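Local coordinates for agmatine ureohydrolase (Thermoplasma volcanium GSS1, PDB 3PZL), which probably hydrolyses agmatine to putrescine and urea, as a member of the arginase family that binds two manganese ions per subunit, at residues V205-E215 with D253-L261. Numbering follows the deposited sequence.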
loop_
_atom_site.group_PDB
_atom_site.type_symbol
_atom_site.label_atom_id
_atom_site.label_comp_id
_atom_site.label_asym_id
_atom_site.label_seq_id
_atom_site.Cartn_x
_atom_site.Cartn_y
_atom_site.Cartn_z
ATOM N N VAL B 205 4.495 -2.559 33.950
ATOM C CA VAL B 205 3.205 -1.921 33.801
ATOM C C VAL B 205 2.088 -2.951 33.652
ATOM O O VAL B 205 1.074 -2.877 34.333
ATOM C CB VAL B 205 3.183 -0.967 32.589
ATOM C CG1 VAL B 205 1.842 -0.309 32.461
ATOM C CG2 VAL B 205 4.252 0.063 32.721
ATOM N N LYS B 206 2.283 -3.906 32.756
ATOM C CA LYS B 206 1.245 -4.868 32.428
ATOM C C LYS B 206 0.938 -5.705 33.681
ATOM O O LYS B 206 -0.191 -6.151 33.867
ATOM C CB LYS B 206 1.685 -5.703 31.189
ATOM C CG LYS B 206 0.757 -6.845 30.708
ATOM C CD LYS B 206 -0.658 -6.383 30.367
ATOM C CE LYS B 206 -1.672 -7.558 30.452
ATOM N NZ LYS B 206 -2.961 -7.147 31.237
ATOM N N LYS B 207 1.941 -5.867 34.553
ATOM C CA LYS B 207 1.760 -6.531 35.848
ATOM C C LYS B 207 1.163 -5.685 37.022
ATOM O O LYS B 207 0.275 -6.159 37.741
ATOM C CB LYS B 207 3.088 -7.116 36.284
ATOM C CG LYS B 207 3.076 -7.758 37.662
ATOM C CD LYS B 207 4.451 -8.342 37.985
ATOM C CE LYS B 207 4.379 -9.228 39.190
ATOM N NZ LYS B 207 5.706 -9.862 39.301
ATOM N N ASN B 208 1.651 -4.453 37.212
ATOM C CA ASN B 208 1.276 -3.652 38.370
ATOM C C ASN B 208 0.334 -2.511 38.056
ATOM O O ASN B 208 -0.008 -1.716 38.925
ATOM C CB ASN B 208 2.524 -3.104 39.044
ATOM C CG ASN B 208 3.438 -4.206 39.570
ATOM O OD1 ASN B 208 2.984 -5.259 40.012
ATOM N ND2 ASN B 208 4.729 -3.962 39.516
ATOM N N GLY B 209 -0.102 -2.413 36.811
ATOM C CA GLY B 209 -0.856 -1.236 36.392
ATOM C C GLY B 209 0.065 -0.029 36.228
ATOM O O GLY B 209 1.152 0.045 36.839
ATOM N N ILE B 210 -0.372 0.919 35.402
ATOM C CA ILE B 210 0.396 2.125 35.126
ATOM C C ILE B 210 0.333 3.092 36.299
ATOM O O ILE B 210 1.336 3.747 36.621
ATOM C CB ILE B 210 -0.050 2.799 33.780
ATOM C CG1 ILE B 210 0.765 4.069 33.454
ATOM C CG2 ILE B 210 -1.543 3.107 33.787
ATOM C CD1 ILE B 210 2.249 3.843 33.126
ATOM N N ASP B 211 -0.835 3.171 36.941
ATOM C CA ASP B 211 -1.041 4.077 38.086
ATOM C C ASP B 211 0.062 4.043 39.149
ATOM O O ASP B 211 0.552 5.097 39.557
ATOM C CB ASP B 211 -2.397 3.848 38.736
ATOM C CG ASP B 211 -3.506 4.646 38.062
ATOM O OD1 ASP B 211 -3.214 5.588 37.297
ATOM O OD2 ASP B 211 -4.687 4.348 38.309
ATOM N N LYS B 212 0.467 2.847 39.575
ATOM C CA LYS B 212 1.576 2.710 40.522
ATOM C C LYS B 212 2.714 3.646 40.146
ATOM O O LYS B 212 3.038 4.541 40.898
ATOM C CB LYS B 212 2.066 1.257 40.564
ATOM C CG LYS B 212 3.390 1.012 41.281
ATOM C CD LYS B 212 3.637 -0.478 41.411
ATOM C CE LYS B 212 4.614 -0.817 42.557
ATOM N NZ LYS B 212 6.028 -0.627 42.124
ATOM N N TYR B 213 3.281 3.454 38.959
ATOM C CA TYR B 213 4.410 4.247 38.457
ATOM C C TYR B 213 4.091 5.724 38.236
ATOM O O TYR B 213 4.956 6.576 38.383
ATOM C CB TYR B 213 4.979 3.580 37.203
ATOM C CG TYR B 213 5.265 2.114 37.480
ATOM C CD1 TYR B 213 6.406 1.724 38.202
ATOM C CD2 TYR B 213 4.369 1.120 37.062
ATOM C CE1 TYR B 213 6.648 0.415 38.472
ATOM C CE2 TYR B 213 4.609 -0.188 37.325
ATOM C CZ TYR B 213 5.742 -0.529 38.036
ATOM O OH TYR B 213 5.987 -1.838 38.316
ATOM N N ILE B 214 2.834 6.012 37.908
ATOM C CA ILE B 214 2.327 7.400 37.892
ATOM C C ILE B 214 2.351 8.057 39.297
ATOM O O ILE B 214 2.801 9.207 39.437
ATOM C CB ILE B 214 0.914 7.459 37.326
ATOM C CG1 ILE B 214 0.917 6.947 35.884
ATOM C CG2 ILE B 214 0.390 8.862 37.387
ATOM C CD1 ILE B 214 -0.448 6.889 35.243
ATOM N N GLU B 215 1.867 7.315 40.310
ATOM C CA GLU B 215 1.889 7.750 41.717
ATOM C C GLU B 215 3.294 8.136 42.181
ATOM O O GLU B 215 3.477 9.204 42.763
ATOM C CB GLU B 215 1.326 6.678 42.684
ATOM C CG GLU B 215 -0.004 5.995 42.293
ATOM C CD GLU B 215 -1.195 6.968 42.130
ATOM O OE1 GLU B 215 -0.983 8.218 42.166
ATOM O OE2 GLU B 215 -2.349 6.473 41.946
ATOM N N ASP B 253 -2.673 3.461 28.351
ATOM C CA ASP B 253 -1.676 3.623 29.416
ATOM C C ASP B 253 -0.999 4.985 29.281
ATOM O O ASP B 253 -0.701 5.621 30.288
ATOM C CB ASP B 253 -0.614 2.507 29.440
ATOM C CG ASP B 253 -1.142 1.149 29.968
ATOM O OD1 ASP B 253 -2.019 1.088 30.887
ATOM O OD2 ASP B 253 -0.656 0.115 29.440
ATOM N N VAL B 254 -0.777 5.437 28.047
ATOM C CA VAL B 254 -0.059 6.661 27.832
ATOM C C VAL B 254 -0.999 7.798 28.107
ATOM O O VAL B 254 -0.573 8.876 28.540
ATOM C CB VAL B 254 0.534 6.734 26.425
ATOM C CG1 VAL B 254 1.146 8.071 26.147
ATOM C CG2 VAL B 254 1.599 5.665 26.251
ATOM N N ARG B 255 -2.290 7.560 27.891
ATOM C CA ARG B 255 -3.289 8.607 28.051
ATOM C C ARG B 255 -3.412 8.897 29.513
ATOM O O ARG B 255 -3.456 10.051 29.916
ATOM C CB ARG B 255 -4.635 8.179 27.454
ATOM C CG ARG B 255 -5.818 9.131 27.709
ATOM C CD ARG B 255 -7.126 8.466 27.269
ATOM N NE ARG B 255 -8.340 9.284 27.485
ATOM C CZ ARG B 255 -9.181 9.113 28.511
ATOM N NH1 ARG B 255 -8.906 8.194 29.410
ATOM N NH2 ARG B 255 -10.281 9.858 28.649
ATOM N N ARG B 256 -3.431 7.840 30.312
ATOM C CA ARG B 256 -3.544 7.968 31.752
ATOM C C ARG B 256 -2.326 8.680 32.297
ATOM O O ARG B 256 -2.430 9.511 33.174
ATOM C CB ARG B 256 -3.748 6.581 32.384
ATOM C CG ARG B 256 -3.916 6.572 33.883
ATOM C CD ARG B 256 -5.213 7.206 34.342
ATOM N NE ARG B 256 -5.267 7.262 35.796
ATOM C CZ ARG B 256 -6.252 7.805 36.499
ATOM N NH1 ARG B 256 -7.267 8.379 35.879
ATOM N NH2 ARG B 256 -6.192 7.811 37.827
ATOM N N LEU B 257 -1.164 8.368 31.763
ATOM C CA LEU B 257 0.058 9.059 32.164
ATOM C C LEU B 257 -0.035 10.571 31.959
ATOM O O LEU B 257 0.434 11.346 32.780
ATOM C CB LEU B 257 1.306 8.503 31.447
ATOM C CG LEU B 257 2.645 9.088 31.973
ATOM C CD1 LEU B 257 3.786 8.156 31.941
ATOM C CD2 LEU B 257 3.020 10.303 31.228
ATOM N N ILE B 258 -0.667 10.975 30.874
ATOM C CA ILE B 258 -0.757 12.363 30.507
ATOM C C ILE B 258 -1.852 13.049 31.293
ATOM O O ILE B 258 -1.622 14.092 31.905
ATOM C CB ILE B 258 -0.981 12.502 28.991
ATOM C CG1 ILE B 258 0.218 11.888 28.230
ATOM C CG2 ILE B 258 -1.185 13.953 28.609
ATOM C CD1 ILE B 258 0.028 11.723 26.768
ATOM N N GLU B 259 -3.049 12.473 31.253
ATOM C CA GLU B 259 -4.194 12.890 32.086
ATOM C C GLU B 259 -3.677 13.345 33.482
ATOM O O GLU B 259 -3.880 14.481 33.902
ATOM C CB GLU B 259 -5.074 11.651 32.266
ATOM C CG GLU B 259 -6.530 11.841 32.330
ATOM C CD GLU B 259 -7.277 10.543 32.675
ATOM O OE1 GLU B 259 -6.767 9.696 33.438
ATOM O OE2 GLU B 259 -8.402 10.356 32.175
ATOM N N ARG B 260 -2.969 12.436 34.151
ATOM C CA ARG B 260 -2.557 12.576 35.530
ATOM C C ARG B 260 -1.389 13.543 35.779
ATOM O O ARG B 260 -1.223 14.019 36.884
ATOM C CB ARG B 260 -2.179 11.192 36.045
ATOM C CG ARG B 260 -3.352 10.259 36.311
ATOM C CD ARG B 260 -4.175 10.676 37.536
ATOM N NE ARG B 260 -3.364 11.075 38.694
ATOM C CZ ARG B 260 -2.576 10.253 39.403
ATOM N NH1 ARG B 260 -2.443 8.962 39.083
ATOM N NH2 ARG B 260 -1.883 10.732 40.430
ATOM N N LEU B 261 -0.606 13.837 34.753
ATOM C CA LEU B 261 0.614 14.604 34.916
ATOM C C LEU B 261 0.690 15.957 34.189
ATOM O O LEU B 261 1.680 16.672 34.325
ATOM C CB LEU B 261 1.805 13.739 34.505
ATOM C CG LEU B 261 2.598 13.026 35.588
ATOM C CD1 LEU B 261 1.791 12.720 36.838
ATOM C CD2 LEU B 261 3.171 11.759 35.033
#
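In Arg256 the side chain leaves with CG opposite the backbone N (chi1 -179°) and bends at chi2, which carries NE to Asp211. The NE proton meets the syn lone pair of Asp211 OD1, 3.0 Å from Arg256 NE, nearly straight and in the guanidinium plane. Arg256 NH1 turns back to Glu259 OE1 on its own helix at 2.8 Å. A leucine in place of Arg256 would probably leave Asp211 and Glu259 without this shared charge partner. Arg260, bent at chi2 and chi3, lays CD over one face of the Arg256 guanidinium. Arg260 NH2 donates to Glu215 OE1 at 3.2 Å, tilted from both the guanidinium and the carboxylate plane. On the buried side of this salt-bridge network Ile214 is a knob set among Arg256, Leu257, Arg260 and Leu261. Ile214 CG2 lies over one face of the Arg260 guanidinium, and Ile214 CD1 against Arg256 CG (3.7 Å). Ile210 CG2 packs on Asp253 OD1 at 3.6 Å, while Asp253 OD2 accepts a bond from Ala250 N. The axes of segments 205-215 and 253-261 run nearly parallel, 14° apart, and come within 9.8 Å. On the parallel sheet of the arginase fold, Val205, Ile210 and Leu257 rest on Ile179, and Leu257 also meets Val141. Helix 281-303 flanks helix 251-261 at Ile258.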